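Local structure of RedY-like protein (Hahella chejuensis, 2JDJ) at residues A16-F21 with S84-V89; H43-S46 with P52-Y55; A65-D70 with S74-L79. The protein probably takes part in the biosynthesis of prodigiosin, a red bacterial pigment, as a small RedY-like protein that forms a two-chain assembly. All coordinates share one frame; numbering follows the deposited sequence.

Overall arrangement
The three contacts show how one small alpha+beta domain uses different chemistry in different places. Contact 1 is a buried, wholly apolar junction between helix 16-30 and the turn from helix 74-86 into strand 87-97. Contact 2 is partly buried and mainly polar: it joins the end of strand 37-44 to the loop leading into strand 55-61, where the second subunit also meets the sheet. Contact 3, buried again, is a light aromatic and backbone contact without a direct hydrogen bond, between helix 64-71 and helix 74-86, which it shares with contact 1. Contacts 1 and 2 touch through Phe-19 and Glu-20 against Tyr-55 and Arg-44; contacts 2 and 3 lie on opposite sides of the chain's centre.

Contact 1 (A16-F21 with S84-V89)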
loop_
_atom_site.group_PDB
_atom_site.type_symbol
_atom_site.label_atom_id
_atom_site.label_comp_id
_atom_site.label_asym_id
_atom_site.label_seq_id
_atom_site.Cartn_x
_atom_site.Cartn_y
_atom_site.Cartn_z
ATOM N N ALA A 16 -4.664 8.288 -19.660
ATOM C CA ALA A 16 -5.158 7.863 -18.350
ATOM C C ALA A 16 -6.416 7.031 -18.485
ATOM O O ALA A 16 -6.581 6.024 -17.792
ATOM C CB ALA A 16 -5.416 9.061 -17.442
ATOM N N ASP A 17 -7.315 7.438 -19.361
ATOM C CA ASP A 17 -8.581 6.740 -19.430
ATOM C C ASP A 17 -8.460 5.300 -19.955
ATOM O O ASP A 17 -9.107 4.402 -19.423
ATOM C CB ASP A 17 -9.586 7.555 -20.201
ATOM C CG ASP A 17 -9.384 7.446 -21.656
ATOM O OD1 ASP A 17 -8.196 7.440 -22.058
ATOM O OD2 ASP A 17 -10.406 7.306 -22.373
ATOM N N ALA A 18 -7.604 5.077 -20.951
ATOM C CA ALA A 18 -7.255 3.720 -21.393
ATOM C C ALA A 18 -6.604 2.900 -20.284
ATOM O O ALA A 18 -6.950 1.725 -20.090
ATOM C CB ALA A 18 -6.354 3.780 -22.614
ATOM N N PHE A 19 -5.654 3.507 -19.573
ATOM C CA PHE A 19 -4.998 2.863 -18.430
ATOM C C PHE A 19 -6.017 2.417 -17.386
ATOM O O PHE A 19 -6.071 1.242 -17.011
ATOM C CB PHE A 19 -3.942 3.790 -17.777
ATOM C CG PHE A 19 -3.292 3.187 -16.569
ATOM C CD1 PHE A 19 -2.307 2.200 -16.710
ATOM C CD2 PHE A 19 -3.678 3.566 -15.292
ATOM C CE1 PHE A 19 -1.728 1.627 -15.623
ATOM C CE2 PHE A 19 -3.092 2.972 -14.161
ATOM C CZ PHE A 19 -2.119 2.006 -14.329
ATOM N N GLU A 20 -6.831 3.357 -16.920
ATOM C CA GLU A 20 -7.824 3.048 -15.874
ATOM C C GLU A 20 -8.881 2.035 -16.301
ATOM O O GLU A 20 -9.345 1.266 -15.480
ATOM C CB GLU A 20 -8.488 4.329 -15.348
ATOM C CG GLU A 20 -7.463 5.250 -14.700
ATOM C CD GLU A 20 -8.050 6.403 -13.909
ATOM O OE1 GLU A 20 -9.219 6.322 -13.490
ATOM O OE2 GLU A 20 -7.301 7.392 -13.685
ATOM N N PHE A 21 -9.267 2.037 -17.574
ATOM C CA PHE A 21 -10.227 1.038 -18.031
ATOM C C PHE A 21 -9.572 -0.356 -18.009
ATOM O O PHE A 21 -10.202 -1.345 -17.612
ATOM C CB PHE A 21 -10.797 1.366 -19.426
ATOM C CG PHE A 21 -11.822 0.358 -19.878
ATOM C CD1 PHE A 21 -13.178 0.535 -19.565
ATOM C CD2 PHE A 21 -11.427 -0.807 -20.544
ATOM C CE1 PHE A 21 -14.132 -0.419 -19.942
ATOM C CE2 PHE A 21 -12.369 -1.768 -20.904
ATOM C CZ PHE A 21 -13.719 -1.569 -20.604
ATOM N N SER A 84 3.023 -2.306 -20.218
ATOM C CA SER A 84 4.242 -1.714 -20.755
ATOM C C SER A 84 4.073 -0.791 -21.966
ATOM O O SER A 84 5.009 -0.062 -22.322
ATOM C CB SER A 84 5.236 -2.827 -21.060
ATOM O OG SER A 84 5.823 -3.267 -19.843
ATOM N N ARG A 85 2.903 -0.826 -22.611
ATOM C CA ARG A 85 2.598 0.103 -23.712
ATOM C C ARG A 85 2.215 1.482 -23.175
ATOM O O ARG A 85 2.281 2.467 -23.899
ATOM C CB ARG A 85 1.440 -0.417 -24.580
ATOM C CG ARG A 85 1.691 -1.743 -25.298
ATOM C CD ARG A 85 2.841 -1.681 -26.271
ATOM N NE ARG A 85 2.539 -0.847 -27.439
ATOM C CZ ARG A 85 1.825 -1.240 -28.492
ATOM N NH1 ARG A 85 1.312 -2.469 -28.547
ATOM N NH2 ARG A 85 1.623 -0.397 -29.498
HETATM N N MSE A 86 1.834 1.544 -21.894
HETATM C CA MSE A 86 1.277 2.773 -21.309
HETATM C C MSE A 86 2.067 3.344 -20.135
HETATM O O MSE A 86 1.986 4.540 -19.873
HETATM C CB MSE A 86 -0.140 2.528 -20.800
HETATM C CG MSE A 86 -1.191 2.258 -21.855
HETATM SE SE MSE A 86 -2.846 1.744 -20.942
HETATM C CE MSE A 86 -2.311 0.129 -20.044
ATOM N N ALA A 87 2.823 2.497 -19.445
ATOM C CA ALA A 87 3.302 2.831 -18.100
ATOM C C ALA A 87 4.579 2.107 -17.716
ATOM O O ALA A 87 4.939 1.114 -18.340
ATOM C CB ALA A 87 2.204 2.504 -17.088
ATOM N N GLU A 88 5.257 2.591 -16.669
ATOM C CA GLU A 88 6.435 1.919 -16.154
ATOM C C GLU A 88 6.415 1.995 -14.632
ATOM O O GLU A 88 5.880 2.956 -14.057
ATOM C CB GLU A 88 7.719 2.580 -16.704
ATOM C CG GLU A 88 7.821 4.071 -16.374
ATOM C CD GLU A 88 9.111 4.720 -16.841
ATOM O OE1 GLU A 88 9.955 4.030 -17.463
ATOM O OE2 GLU A 88 9.271 5.934 -16.601
ATOM N N VAL A 89 6.971 0.975 -13.987
ATOM C CA VAL A 89 7.145 0.983 -12.546
ATOM C C VAL A 89 8.404 1.834 -12.326
ATOM O O VAL A 89 9.433 1.618 -12.991
ATOM C CB VAL A 89 7.337 -0.455 -11.999
ATOM C CG1 VAL A 89 7.785 -0.428 -10.538
ATOM C CG2 VAL A 89 6.062 -1.288 -12.151
#
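With CG anti to the backbone N (chi1 178°), Phe-19 carries its ring toward Met-86 and Ala-87 and leaves its own CA and CB beside the selenium of Met-86, a selenomethionine in this crystal. The Met-86 chain runs out extended and then bends at its last torsion (chi3 -62°), which turns the methyl group CE toward the phenylalanine. The two side chains cross obliquely, and the selenium settles against the helix backbone rather than against the ring: Met-86 SE is 3.5 Å from Phe-19 CA. It is almost as near the amide, with Met-86 SE 3.6 Å from Phe-19 N, and the start of the side chain completes the seat, Phe-19 CB standing 3.9 Å from Met-86 SE. Beyond the bend, Met-86 CE comes obliquely to the ring, 3.9 Å from Phe-19 CD1. The bent selenoether chain thus lies against the helix through SE and CE. The helix 16-30 that receives it packs on the antiparallel sheet of a ferredoxin-like fold with strand order 2-3-1-4, and residues 84-89 mark the point where the second helical arm returns to that sheet as an outermost strand within this chain. On the strand side of this turn Ala-87 adds a smaller contact, its CB 4.3 Å from Phe-19 CE1. Leu-10, Phe-83 and Tyr-55 also touch the Phe-19 side chain, and the Tyr-55 ring meets it with planes at about 45°. At the outer margin Ala-18 is exposed, and its methyl only brushes the selenium, Ala-18 CB lying 4.4 Å from Met-86 SE.

Contact 2 (H43-S46 with P52-Y55); sequences HRAS and PYHY
His-54 holds residues 45-46 through its backbone carbonyl and its imidazole. The carbonyl accepts two amides from the same face of its plane: Ala-45 N lies 2.7 Å from His-54 O, and Ser-46 N lies 3.1 Å from His-54 O. With CG set beside its own backbone N (chi1 -52°), the imidazole donates from His-54 ND1 to Ser-46 O at 3.2 Å; the oxygen sits in the ring plane, but the donor stands above the carbonyl plane and the bond is bent (135°). The fit is tight here, His-54 CB lying 3.0 Å from Ser-46 O. With an alanine here, Ser-46 O would probably be left without its imidazole donor, and residues 45-46 without one of the three bonds that hold them. Beside these bonds Arg-44 and the buried Tyr-55 form an antiparallel non-hydrogen-bonded pair. Their side chains run the same way, Tyr-55 CD1 resting 3.5 Å from Arg-44 CA. Both reach Glu-20, and Arg-44 also pairs with Glu-96 of the second subunit. The more open side, where Ala-45 and Tyr-53 are partly exposed, is thinner: a single methyl, Ala-45 CB, meets Tyr-53 CE1 at 3.7 Å, while Tyr-53 packs on Leu-93 of the second subunit. On the neighbouring strand 2-10, Ile-8 faces both His-54 and Tyr-55, a classic beta bulge. The chemistry is consistent with a junction whose alignment is fixed largely by directional bonds to and from His-54.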
loop_
_atom_site.group_PDB
_atom_site.type_symbol
_atom_site.label_atom_id
_atom_site.label_comp_id
_atom_site.label_asym_id
_atom_site.label_seq_id
_atom_site.Cartn_x
_atom_site.Cartn_y
_atom_site.Cartn_z
ATOM N N HIS A 43 -4.454 3.030 -7.320
ATOM C CA HIS A 43 -4.869 4.316 -6.780
ATOM C C HIS A 43 -4.263 5.445 -7.553
ATOM O O HIS A 43 -3.058 5.419 -7.821
ATOM C CB HIS A 43 -4.455 4.420 -5.310
ATOM C CG HIS A 43 -4.777 3.186 -4.545
ATOM N ND1 HIS A 43 -5.989 2.997 -3.918
ATOM C CD2 HIS A 43 -4.084 2.033 -4.389
ATOM C CE1 HIS A 43 -6.019 1.790 -3.382
ATOM N NE2 HIS A 43 -4.873 1.190 -3.644
ATOM N N ARG A 44 -5.104 6.430 -7.898
ATOM C CA ARG A 44 -4.705 7.572 -8.721
ATOM C C ARG A 44 -4.115 8.630 -7.824
ATOM O O ARG A 44 -4.841 9.264 -7.075
ATOM C CB ARG A 44 -5.927 8.171 -9.426
ATOM C CG ARG A 44 -5.606 9.288 -10.452
ATOM C CD ARG A 44 -6.916 9.928 -10.993
ATOM N NE ARG A 44 -7.922 8.915 -11.323
ATOM C CZ ARG A 44 -8.986 8.625 -10.572
ATOM N NH1 ARG A 44 -9.820 7.684 -10.968
ATOM N NH2 ARG A 44 -9.211 9.255 -9.423
ATOM N N ALA A 45 -2.810 8.847 -7.945
ATOM C CA ALA A 45 -2.049 9.788 -7.101
ATOM C C ALA A 45 -1.943 11.208 -7.697
ATOM O O ALA A 45 -1.970 12.201 -6.970
ATOM C CB ALA A 45 -0.664 9.230 -6.850
ATOM N N SER A 46 -1.816 11.292 -9.021
ATOM C CA SER A 46 -1.501 12.544 -9.694
ATOM C C SER A 46 -1.656 12.346 -11.174
ATOM O O SER A 46 -1.300 11.273 -11.698
ATOM C CB SER A 46 -0.035 12.932 -9.467
ATOM O OG SER A 46 0.252 14.160 -10.117
ATOM N N PRO A 52 6.553 12.508 -11.112
ATOM C CA PRO A 52 7.411 11.331 -11.047
ATOM C C PRO A 52 6.631 10.006 -11.053
ATOM O O PRO A 52 7.186 8.979 -11.421
ATOM C CB PRO A 52 8.163 11.525 -9.725
ATOM C CG PRO A 52 7.276 12.443 -8.931
ATOM C CD PRO A 52 6.722 13.377 -9.933
ATOM N N TYR A 53 5.367 10.040 -10.633
ATOM C CA TYR A 53 4.472 8.885 -10.750
ATOM C C TYR A 53 3.030 9.347 -10.692
ATOM O O TYR A 53 2.747 10.382 -10.082
ATOM C CB TYR A 53 4.733 7.827 -9.676
ATOM C CG TYR A 53 4.421 8.270 -8.258
ATOM C CD1 TYR A 53 3.190 7.969 -7.653
ATOM C CD2 TYR A 53 5.351 8.990 -7.533
ATOM C CE1 TYR A 53 2.916 8.390 -6.327
ATOM C CE2 TYR A 53 5.087 9.415 -6.237
ATOM C CZ TYR A 53 3.876 9.111 -5.640
ATOM O OH TYR A 53 3.652 9.544 -4.339
ATOM N N HIS A 54 2.133 8.594 -11.337
ATOM C CA HIS A 54 0.702 8.947 -11.421
ATOM C C HIS A 54 -0.179 8.038 -10.594
ATOM O O HIS A 54 -1.239 8.457 -10.100
ATOM C CB HIS A 54 0.247 8.943 -12.893
ATOM C CG HIS A 54 1.136 9.768 -13.759
ATOM N ND1 HIS A 54 1.064 11.144 -13.793
ATOM C CD2 HIS A 54 2.186 9.424 -14.537
ATOM C CE1 HIS A 54 2.017 11.612 -14.575
ATOM N NE2 HIS A 54 2.705 10.586 -15.046
ATOM N N TYR A 55 0.274 6.796 -10.430
ATOM C CA TYR A 55 -0.536 5.761 -9.781
ATOM C C TYR A 55 0.290 5.009 -8.786
ATOM O O TYR A 55 1.513 4.991 -8.868
ATOM C CB TYR A 55 -1.156 4.781 -10.806
ATOM C CG TYR A 55 -2.158 5.454 -11.722
ATOM C CD1 TYR A 55 -3.515 5.540 -11.377
ATOM C CD2 TYR A 55 -1.744 6.026 -12.920
ATOM C CE1 TYR A 55 -4.430 6.179 -12.223
ATOM C CE2 TYR A 55 -2.653 6.686 -13.782
ATOM C CZ TYR A 55 -3.977 6.759 -13.421
ATOM O OH TYR A 55 -4.845 7.390 -14.276
#

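Contact 3 (A65-D70 with S74-L79)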
loop_
_atom_site.group_PDB
_atom_site.type_symbol
_atom_site.label_atom_id
_atom_site.label_comp_id
_atom_site.label_asym_id
_atom_site.label_seq_id
_atom_site.Cartn_x
_atom_site.Cartn_y
_atom_site.Cartn_z
ATOM N N ALA A 65 7.494 -16.072 -2.794
ATOM C CA ALA A 65 7.773 -17.277 -3.571
ATOM C C ALA A 65 6.601 -17.611 -4.517
ATOM O O ALA A 65 6.795 -17.855 -5.721
ATOM C CB ALA A 65 8.082 -18.445 -2.623
ATOM N N ALA A 66 5.388 -17.610 -3.964
ATOM C CA ALA A 66 4.173 -17.891 -4.745
ATOM C C ALA A 66 3.963 -16.836 -5.843
ATOM O O ALA A 66 3.665 -17.172 -6.983
ATOM C CB ALA A 66 2.959 -17.973 -3.829
ATOM N N PHE A 67 4.142 -15.559 -5.493
ATOM C CA PHE A 67 4.018 -14.463 -6.479
ATOM C C PHE A 67 5.007 -14.583 -7.636
ATOM O O PHE A 67 4.642 -14.408 -8.793
ATOM C CB PHE A 67 4.127 -13.090 -5.818
ATOM C CG PHE A 67 3.839 -11.939 -6.757
ATOM C CD1 PHE A 67 2.577 -11.783 -7.324
ATOM C CD2 PHE A 67 4.834 -11.017 -7.080
ATOM C CE1 PHE A 67 2.301 -10.720 -8.202
ATOM C CE2 PHE A 67 4.572 -9.953 -7.954
ATOM C CZ PHE A 67 3.301 -9.805 -8.516
ATOM N N ASP A 68 6.256 -14.903 -7.313
ATOM C CA ASP A 68 7.293 -15.079 -8.321
ATOM C C ASP A 68 6.945 -16.141 -9.366
ATOM O O ASP A 68 7.200 -15.949 -10.559
ATOM C CB ASP A 68 8.630 -15.396 -7.646
ATOM C CG ASP A 68 9.286 -14.160 -7.052
ATOM O OD1 ASP A 68 8.630 -13.090 -6.959
ATOM O OD2 ASP A 68 10.469 -14.256 -6.673
ATOM N N ALA A 69 6.366 -17.253 -8.910
ATOM C CA ALA A 69 5.860 -18.293 -9.805
ATOM C C ALA A 69 4.737 -17.755 -10.701
ATOM O O ALA A 69 4.744 -17.983 -11.917
ATOM C CB ALA A 69 5.379 -19.504 -8.995
ATOM N N ASP A 70 3.791 -17.027 -10.096
ATOM C CA ASP A 70 2.679 -16.429 -10.839
ATOM C C ASP A 70 3.169 -15.486 -11.918
ATOM O O ASP A 70 2.523 -15.357 -12.949
ATOM C CB ASP A 70 1.722 -15.682 -9.915
ATOM C CG ASP A 70 0.813 -16.612 -9.130
ATOM O OD1 ASP A 70 0.786 -17.822 -9.439
ATOM O OD2 ASP A 70 0.132 -16.134 -8.200
ATOM N N SER A 74 1.963 -17.313 -18.294
ATOM C CA SER A 74 1.594 -16.523 -19.467
ATOM C C SER A 74 0.405 -15.601 -19.156
ATOM O O SER A 74 0.134 -14.657 -19.898
ATOM C CB SER A 74 1.249 -17.438 -20.645
ATOM O OG SER A 74 0.113 -18.230 -20.335
ATOM N N THR A 75 -0.318 -15.909 -18.081
ATOM C CA THR A 75 -1.362 -15.033 -17.557
ATOM C C THR A 75 -0.739 -13.670 -17.205
ATOM O O THR A 75 -1.239 -12.620 -17.625
ATOM C CB THR A 75 -2.016 -15.642 -16.300
ATOM O OG1 THR A 75 -2.518 -16.957 -16.592
ATOM C CG2 THR A 75 -3.156 -14.755 -15.781
ATOM N N PHE A 76 0.359 -13.707 -16.457
ATOM C CA PHE A 76 1.074 -12.499 -16.067
ATOM C C PHE A 76 1.724 -11.803 -17.254
ATOM O O PHE A 76 1.667 -10.583 -17.364
ATOM C CB PHE A 76 2.104 -12.808 -14.978
ATOM C CG PHE A 76 2.640 -11.579 -14.283
ATOM C CD1 PHE A 76 1.917 -10.969 -13.257
ATOM C CD2 PHE A 76 3.859 -11.038 -14.652
ATOM C CE1 PHE A 76 2.397 -9.847 -12.629
ATOM C CE2 PHE A 76 4.352 -9.916 -14.015
ATOM C CZ PHE A 76 3.619 -9.314 -13.009
ATOM N N ALA A 77 2.326 -12.570 -18.154
ATOM C CA ALA A 77 3.008 -11.993 -19.313
ATOM C C ALA A 77 2.061 -11.142 -20.144
ATOM O O ALA A 77 2.471 -10.142 -20.749
ATOM C CB ALA A 77 3.651 -13.093 -20.172
ATOM N N GLY A 78 0.794 -11.547 -20.175
ATOM C CA GLY A 78 -0.238 -10.814 -20.904
ATOM C C GLY A 78 -0.583 -9.479 -20.259
ATOM O O GLY A 78 -0.866 -8.494 -20.945
ATOM N N LEU A 79 -0.573 -9.451 -18.932
ATOM C CA LEU A 79 -0.736 -8.207 -18.190
ATOM C C LEU A 79 0.435 -7.248 -18.426
ATOM O O LEU A 79 0.226 -6.098 -18.812
ATOM C CB LEU A 79 -0.907 -8.499 -16.696
ATOM C CG LEU A 79 -2.147 -9.284 -16.256
ATOM C CD1 LEU A 79 -2.080 -9.510 -14.747
ATOM C CD2 LEU A 79 -3.446 -8.558 -16.653
#
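The backbone oxygen of Asp-70, on which Phe-76 packs, accepts a hydrogen bond from the hydroxyl of Thr-73 in the intervening turn. The same Thr-73 hydroxyl oxygen also bonds to the amide of Phe-76, so one side chain ties the end of the first helix to the first turn of the second. Phe-76 contributes no bond of its own to the carbonyl: its CB merely rests 3.3 Å from Asp-70 O. No hydrogen bond runs directly between residues 65-70 and 74-79. What joins them otherwise is aromatic, for Phe-76 carries its CG anti to the backbone N (chi1 -166°), which sends its ring across toward Phe-67 until Phe-76 CE1 is 4.2 Å from Phe-67 CZ. The rings meet obliquely and share only this corner, a light contact compared with the close seat of the CB on the carbonyl. The carboxylate of Asp-70 leads off elsewhere and hydrogen-bonds to Ser-36, with Leu-34 and Pro-35 packing nearby. An isopropyl alcohol and a glycerol, probably from the crystallisation liquor, each lie about 4 Å from the Phe-76 side chain and may mark a pocket there. The arrangement is one of two consecutive helices joined by a short turn, together forming the helical part of the split beta-alpha-beta crossover between strands 55-61 and 87-97 in this ferredoxin-like fold of the dimeric alpha+beta barrel clan.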